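Local coordinates for protein polyporopepsin (PDB 1WKR) that cleaves proteins as a pepsin-family aspartic endopeptidase of broad specificity with milk-clotting activity, at residues F258-T268 against N308-F316. Residues are numbered along the deposited sequence; the frame is centred on the assembly and turned at random.
Sequences FTIGGQTFELT and NGLTFLERF
Four phenylalanine rings carry this buried, apolar contact, in which the hairpin of strands 256-260 and 263-267 packs on the short helix 310-313 and its flanking residues in the C-terminal half of polyporopepsin; no hydrogen bond crosses it. At one end Phe312 turns its edge to a face of Phe258, the ring centroids 4.9 Å apart and the planes at 61°. With CG anti to the backbone N (chi1 177°), Phe312 reaches out from the helix far enough to set CE2 over the centre of the Phe258 ring, 3.8 Å from Phe258 CD2. An alanine in place of Phe258 would probably open a gap under Phe312 CE2 and leave that edge, and the flank of the Asn308 amide, without their aromatic neighbour. The two faces of Phe312 are covered from within its own segment, one by Asn308 CB and the other by Phe316 CD2.

In pepsin-like proteases each half of the bilobal fold supplies one catalytic aspartate, and here the strand 306-308 pairs parallel with 207-211, which leads to Asp212. The side chain of Asn308 lies about 7 Å from that of Asp212. The Asn308 amide, nearly perpendicular to the Phe258 ring, has Asn308 OD1 3.8 Å from Phe258 CE2; both its polar atoms are hydrogen-bonded outside the contact, ND2 to Gln193 OE1.

The second aromatic pair is offset edge-to-face: Phe265 directs its edge at the Phe316 face, Phe265 CD1 standing 3.8 Å from Phe316 CE1 with the planes at 89°. The far end of Phe316 abuts the hairpin backbone, CZ 3.5 Å from Glu266 O near the ring plane. Leu267 reaches both Phe312 and Phe316 through CD1, which also lies 4.1 Å from Arg315 CG; beyond this aliphatic contact Arg315 NH1 and NH2 are hydrogen-bonded to Ala337 O and Asn270 OD1, respectively.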
ATOM      1  N   PHE A 258       0.036 -18.067  -2.151  1.00  4.34           N
ATOM      2  CA  PHE A 258      -1.230 -17.291  -2.215  1.00  4.58           C
ATOM      3  C   PHE A 258      -1.908 -17.718  -3.515  1.00  5.23           C
ATOM      4  O   PHE A 258      -1.340 -17.640  -4.605  1.00  6.36           O
ATOM      5  CB  PHE A 258      -0.900 -15.795  -2.315  1.00  4.11           C
ATOM      6  CG  PHE A 258      -0.340 -15.239  -1.016  1.00  3.78           C
ATOM      7  CD1 PHE A 258       0.963 -15.544  -0.576  1.00  3.96           C
ATOM      8  CD2 PHE A 258      -1.074 -14.322  -0.270  1.00  5.10           C
ATOM      9  CE1 PHE A 258       1.454 -15.006   0.589  1.00  5.24           C
ATOM     10  CE2 PHE A 258      -0.578 -13.794   0.893  1.00  5.41           C
ATOM     11  CZ  PHE A 258       0.702 -14.139   1.337  1.00  4.56           C
ATOM     12  N   THR A 259      -3.159 -18.116  -3.417  1.00  4.56           N
ATOM     13  CA  THR A 259      -3.959 -18.450  -4.625  1.00  4.53           C
ATOM     14  C   THR A 259      -4.847 -17.271  -4.902  1.00  4.50           C
ATOM     15  O   THR A 259      -5.699 -16.925  -4.095  1.00  4.79           O
ATOM     16  CB  THR A 259      -4.778 -19.684  -4.424  1.00  4.84           C
ATOM     17  OG1 THR A 259      -3.914 -20.811  -4.124  1.00  7.35           O
ATOM     18  CG2 THR A 259      -5.598 -20.036  -5.699  1.00  6.66           C
ATOM     19  N   ILE A 260      -4.596 -16.642  -6.070  1.00  4.27           N
ATOM     20  CA  ILE A 260      -5.320 -15.400  -6.484  1.00  4.91           C
ATOM     21  C   ILE A 260      -5.610 -15.526  -7.956  1.00  4.87           C
ATOM     22  O   ILE A 260      -4.731 -15.800  -8.777  1.00  5.12           O
ATOM     23  CB  ILE A 260      -4.413 -14.160  -6.269  1.00  5.07           C
ATOM     24  CG1 ILE A 260      -3.988 -14.034  -4.811  1.00  4.60           C
ATOM     25  CG2 ILE A 260      -5.133 -12.912  -6.785  1.00  7.37           C
ATOM     26  CD1 ILE A 260      -2.897 -12.978  -4.576  1.00  6.07           C
ATOM     27  N   GLY A 261      -6.887 -15.360  -8.344  1.00  5.48           N
ATOM     28  CA  GLY A 261      -7.231 -15.409  -9.757  1.00  6.06           C
ATOM     29  C   GLY A 261      -6.935 -16.753 -10.417  1.00  5.85           C
ATOM     30  O   GLY A 261      -6.685 -16.754 -11.631  1.00  6.57           O
ATOM     31  N   GLY A 262      -6.915 -17.832  -9.635  1.00  5.42           N
ATOM     32  CA  GLY A 262      -6.638 -19.165 -10.185  1.00  6.37           C
ATOM     33  C   GLY A 262      -5.167 -19.447 -10.324  1.00  6.25           C
ATOM     34  O   GLY A 262      -4.804 -20.552 -10.832  1.00  8.01           O
ATOM     35  N   GLN A 263      -4.275 -18.551  -9.910  1.00  5.77           N
ATOM     36  CA  GLN A 263      -2.833 -18.737 -10.029  1.00  6.76           C
ATOM     37  C   GLN A 263      -2.177 -18.750  -8.651  1.00  6.08           C
ATOM     38  O   GLN A 263      -2.703 -18.150  -7.677  1.00  7.72           O
ATOM     39  CB  GLN A 263      -2.233 -17.697 -10.866  1.00  8.57           C
ATOM     40  CG  GLN A 263      -2.693 -17.788 -12.358  1.00 11.22           C
ATOM     41  CD  GLN A 263      -2.340 -19.072 -13.123  1.00 11.31           C
ATOM     42  OE1 GLN A 263      -3.197 -19.347 -14.135  1.00 16.16           O
ATOM     43  NE2 GLN A 263      -1.354 -19.719 -12.855  1.00 12.32           N
ATOM     44  N   THR A 264      -1.082 -19.420  -8.563  1.00  6.35           N
ATOM     45  CA  THR A 264      -0.247 -19.453  -7.335  1.00  7.21           C
ATOM     46  C   THR A 264       0.812 -18.392  -7.378  1.00  5.54           C
ATOM     47  O   THR A 264       1.572 -18.277  -8.368  1.00  6.74           O
ATOM     48  CB  THR A 264       0.528 -20.785  -7.289  1.00  8.07           C
ATOM     49  OG1 THR A 264      -0.362 -21.899  -7.100  1.00 12.82           O
ATOM     50  CG2 THR A 264       1.482 -20.872  -6.069  1.00 10.10           C
ATOM     51  N   PHE A 265       0.911 -17.596  -6.317  1.00  4.94           N
ATOM     52  CA  PHE A 265       1.991 -16.611  -6.087  1.00  4.79           C
ATOM     53  C   PHE A 265       2.785 -17.058  -4.898  1.00  5.57           C
ATOM     54  O   PHE A 265       2.195 -17.268  -3.786  1.00  6.45           O
ATOM     55  CB  PHE A 265       1.388 -15.235  -5.900  1.00  5.08           C
ATOM     56  CG  PHE A 265       0.715 -14.722  -7.173  1.00  5.46           C
ATOM     57  CD1 PHE A 265       1.469 -14.107  -8.139  1.00  6.69           C
ATOM     58  CD2 PHE A 265      -0.631 -15.014  -7.406  1.00  5.56           C
ATOM     59  CE1 PHE A 265       0.868 -13.669  -9.337  1.00  6.83           C
ATOM     60  CE2 PHE A 265      -1.194 -14.600  -8.603  1.00  7.40           C
ATOM     61  CZ  PHE A 265      -0.458 -13.924  -9.564  1.00  6.14           C
ATOM     62  N   GLU A 266       4.088 -17.208  -5.023  1.00  4.05           N
ATOM     63  CA  GLU A 266       4.931 -17.792  -3.992  1.00  4.31           C
ATOM     64  C   GLU A 266       5.722 -16.727  -3.266  1.00  3.95           C
ATOM     65  O   GLU A 266       6.639 -16.089  -3.860  1.00  4.77           O
ATOM     66  CB  GLU A 266       5.845 -18.799  -4.642  1.00  5.46           C
ATOM     67  CG  GLU A 266       6.744 -19.505  -3.593  1.00  5.73           C
ATOM     68  CD  GLU A 266       7.619 -20.563  -4.120  1.00  7.15           C
ATOM     69  OE1 GLU A 266       7.500 -20.999  -5.349  1.00  9.49           O
ATOM     70  OE2 GLU A 266       8.448 -21.112  -3.368  1.00  6.74           O
ATOM     71  N   LEU A 267       5.367 -16.469  -2.020  1.00  4.06           N
ATOM     72  CA  LEU A 267       6.117 -15.555  -1.132  1.00  4.23           C
ATOM     73  C   LEU A 267       7.171 -16.413  -0.402  1.00  3.48           C
ATOM     74  O   LEU A 267       6.875 -17.214   0.512  1.00  4.13           O
ATOM     75  CB  LEU A 267       5.153 -14.880  -0.161  1.00  4.35           C
ATOM     76  CG  LEU A 267       5.749 -13.716   0.627  1.00  4.00           C
ATOM     77  CD1 LEU A 267       5.950 -12.472  -0.255  1.00  5.16           C
ATOM     78  CD2 LEU A 267       4.859 -13.365   1.817  1.00  5.02           C
ATOM     79  N   THR A 268       8.412 -16.277  -0.852  1.00  4.12           N
ATOM     80  CA  THR A 268       9.461 -17.217  -0.382  1.00  4.01           C
ATOM     81  C   THR A 268       9.849 -16.939   1.047  1.00  3.86           C
ATOM     82  O   THR A 268       9.470 -15.925   1.651  1.00  4.06           O
ATOM     83  CB  THR A 268      10.716 -17.074  -1.276  1.00  4.09           C
ATOM     84  OG1 THR A 268      11.195 -15.709  -1.118  1.00  4.97           O
ATOM     85  CG2 THR A 268      10.436 -17.351  -2.755  1.00  5.67           C
ATOM     86  N   ASN A 308      -2.551  -7.592   2.050  1.00  3.55           N
ATOM     87  CA  ASN A 308      -1.288  -7.836   1.328  1.00  3.74           C
ATOM     88  C   ASN A 308      -0.600  -6.475   1.239  1.00  3.62           C
ATOM     89  O   ASN A 308      -0.983  -5.615   0.425  1.00  4.22           O
ATOM     90  CB  ASN A 308      -1.535  -8.434  -0.051  1.00  3.99           C
ATOM     91  CG  ASN A 308      -2.187  -9.792  -0.031  1.00  3.49           C
ATOM     92  OD1 ASN A 308      -2.305 -10.461   0.998  1.00  4.46           O
ATOM     93  ND2 ASN A 308      -2.630 -10.244  -1.212  1.00  5.31           N
ATOM     94  N   GLY A 309       0.401  -6.261   2.098  1.00  3.50           N
ATOM     95  CA  GLY A 309       1.040  -4.956   2.261  1.00  4.28           C
ATOM     96  C   GLY A 309       2.273  -4.767   1.476  1.00  2.94           C
ATOM     97  O   GLY A 309       2.596  -5.524   0.553  1.00  3.70           O
ATOM     98  N   LEU A 310       2.979  -3.678   1.808  1.00  3.31           N
ATOM     99  CA  LEU A 310       4.237  -3.310   1.122  1.00  3.14           C
ATOM    100  C   LEU A 310       5.213  -4.452   1.053  1.00  3.58           C
ATOM    101  O   LEU A 310       5.841  -4.643   0.026  1.00  4.12           O
ATOM    102  CB  LEU A 310       4.842  -2.118   1.937  1.00  4.84           C
ATOM    103  CG  LEU A 310       6.192  -1.593   1.472  1.00  4.20           C
ATOM    104  CD1 LEU A 310       6.321  -0.142   1.962  1.00  5.96           C
ATOM    105  CD2 LEU A 310       7.353  -2.411   2.026  1.00  4.79           C
ATOM    106  N   THR A 311       5.327  -5.263   2.107  1.00  3.28           N
ATOM    107  CA  THR A 311       6.300  -6.333   2.157  1.00  3.83           C
ATOM    108  C   THR A 311       5.932  -7.442   1.191  1.00  4.43           C
ATOM    109  O   THR A 311       6.828  -8.146   0.685  1.00  4.48           O
ATOM    110  CB  THR A 311       6.472  -6.865   3.581  1.00  3.94           C
ATOM    111  OG1 THR A 311       5.139  -7.113   4.165  1.00  4.54           O
ATOM    112  CG2 THR A 311       7.272  -5.916   4.467  1.00  4.45           C
ATOM    113  N   PHE A 312       4.645  -7.630   0.884  1.00  3.66           N
ATOM    114  CA  PHE A 312       4.221  -8.543  -0.159  1.00  3.96           C
ATOM    115  C   PHE A 312       4.495  -7.925  -1.530  1.00  3.69           C
ATOM    116  O   PHE A 312       5.032  -8.606  -2.449  1.00  4.12           O
ATOM    117  CB  PHE A 312       2.702  -8.805   0.036  1.00  4.32           C
ATOM    118  CG  PHE A 312       2.064  -9.690  -1.031  1.00  3.85           C
ATOM    119  CD1 PHE A 312       1.508  -9.135  -2.177  1.00  5.16           C
ATOM    120  CD2 PHE A 312       1.967 -11.059  -0.867  1.00  4.60           C
ATOM    121  CE1 PHE A 312       0.895  -9.918  -3.128  1.00  5.37           C
ATOM    122  CE2 PHE A 312       1.333 -11.850  -1.847  1.00  5.36           C
ATOM    123  CZ  PHE A 312       0.832 -11.249  -2.980  1.00  4.86           C
ATOM    124  N   LEU A 313       4.164  -6.648  -1.705  1.00  3.28           N
ATOM    125  CA  LEU A 313       4.289  -5.979  -2.993  1.00  3.75           C
ATOM    126  C   LEU A 313       5.701  -5.702  -3.394  1.00  4.29           C
ATOM    127  O   LEU A 313       5.996  -5.447  -4.560  1.00  4.12           O
ATOM    128  CB  LEU A 313       3.465  -4.698  -2.961  1.00  3.64           C
ATOM    129  CG  LEU A 313       1.965  -4.935  -2.765  1.00  4.06           C
ATOM    130  CD1 LEU A 313       1.237  -3.638  -2.471  1.00  6.84           C
ATOM    131  CD2 LEU A 313       1.358  -5.624  -3.978  1.00  4.63           C
ATOM    132  N   GLU A 314       6.683  -5.773  -2.454  1.00  3.38           N
ATOM    133  CA  GLU A 314       8.079  -5.762  -2.837  1.00  3.73           C
ATOM    134  C   GLU A 314       8.463  -6.944  -3.725  1.00  4.62           C
ATOM    135  O   GLU A 314       9.503  -6.923  -4.377  1.00  4.52           O
ATOM    136  CB  GLU A 314       8.991  -5.705  -1.611  1.00  5.10           C
ATOM    137  CG  GLU A 314       9.044  -4.353  -0.923  1.00  4.08           C
ATOM    138  CD  GLU A 314       9.805  -4.368   0.370  1.00  4.50           C
ATOM    139  OE1 GLU A 314       9.587  -5.331   1.152  1.00  5.08           O
ATOM    140  OE2 GLU A 314      10.587  -3.468   0.651  1.00  6.10           O
ATOM    141  N   ARG A 315       7.623  -7.983  -3.723  1.00  3.53           N
ATOM    142  CA  ARG A 315       7.872  -9.207  -4.486  1.00  4.29           C
ATOM    143  C   ARG A 315       6.937  -9.397  -5.663  1.00  4.01           C
ATOM    144  O   ARG A 315       7.161 -10.337  -6.441  1.00  3.89           O
ATOM    145  CB  ARG A 315       7.807 -10.399  -3.556  1.00  4.19           C
ATOM    146  CG  ARG A 315       8.792 -10.370  -2.392  1.00  4.43           C
ATOM    147  CD  ARG A 315      10.231 -10.434  -2.831  1.00  4.65           C
ATOM    148  NE  ARG A 315      11.216 -10.332  -1.730  1.00  4.23           N
ATOM    149  CZ  ARG A 315      12.207 -11.165  -1.568  1.00  3.75           C
ATOM    150  NH1 ARG A 315      12.362 -12.313  -2.241  1.00  4.38           N
ATOM    151  NH2 ARG A 315      13.110 -10.890  -0.587  1.00  4.28           N
ATOM    152  N   PHE A 316       5.894  -8.580  -5.829  1.00  3.77           N
ATOM    153  CA  PHE A 316       4.905  -8.740  -6.896  1.00  3.94           C
ATOM    154  C   PHE A 316       4.541  -7.422  -7.453  1.00  4.34           C
ATOM    155  O   PHE A 316       4.253  -6.454  -6.705  1.00  4.23           O
ATOM    156  CB  PHE A 316       3.671  -9.477  -6.364  1.00  4.10           C
ATOM    157  CG  PHE A 316       4.012 -10.870  -5.854  1.00  3.66           C
ATOM    158  CD1 PHE A 316       4.239 -11.899  -6.761  1.00  4.23           C
ATOM    159  CD2 PHE A 316       4.140 -11.127  -4.504  1.00  4.21           C
ATOM    160  CE1 PHE A 316       4.613 -13.129  -6.340  1.00  4.86           C
ATOM    161  CE2 PHE A 316       4.511 -12.410  -4.090  1.00  5.47           C
ATOM    162  CZ  PHE A 316       4.756 -13.372  -5.002  1.00  4.62           C
TER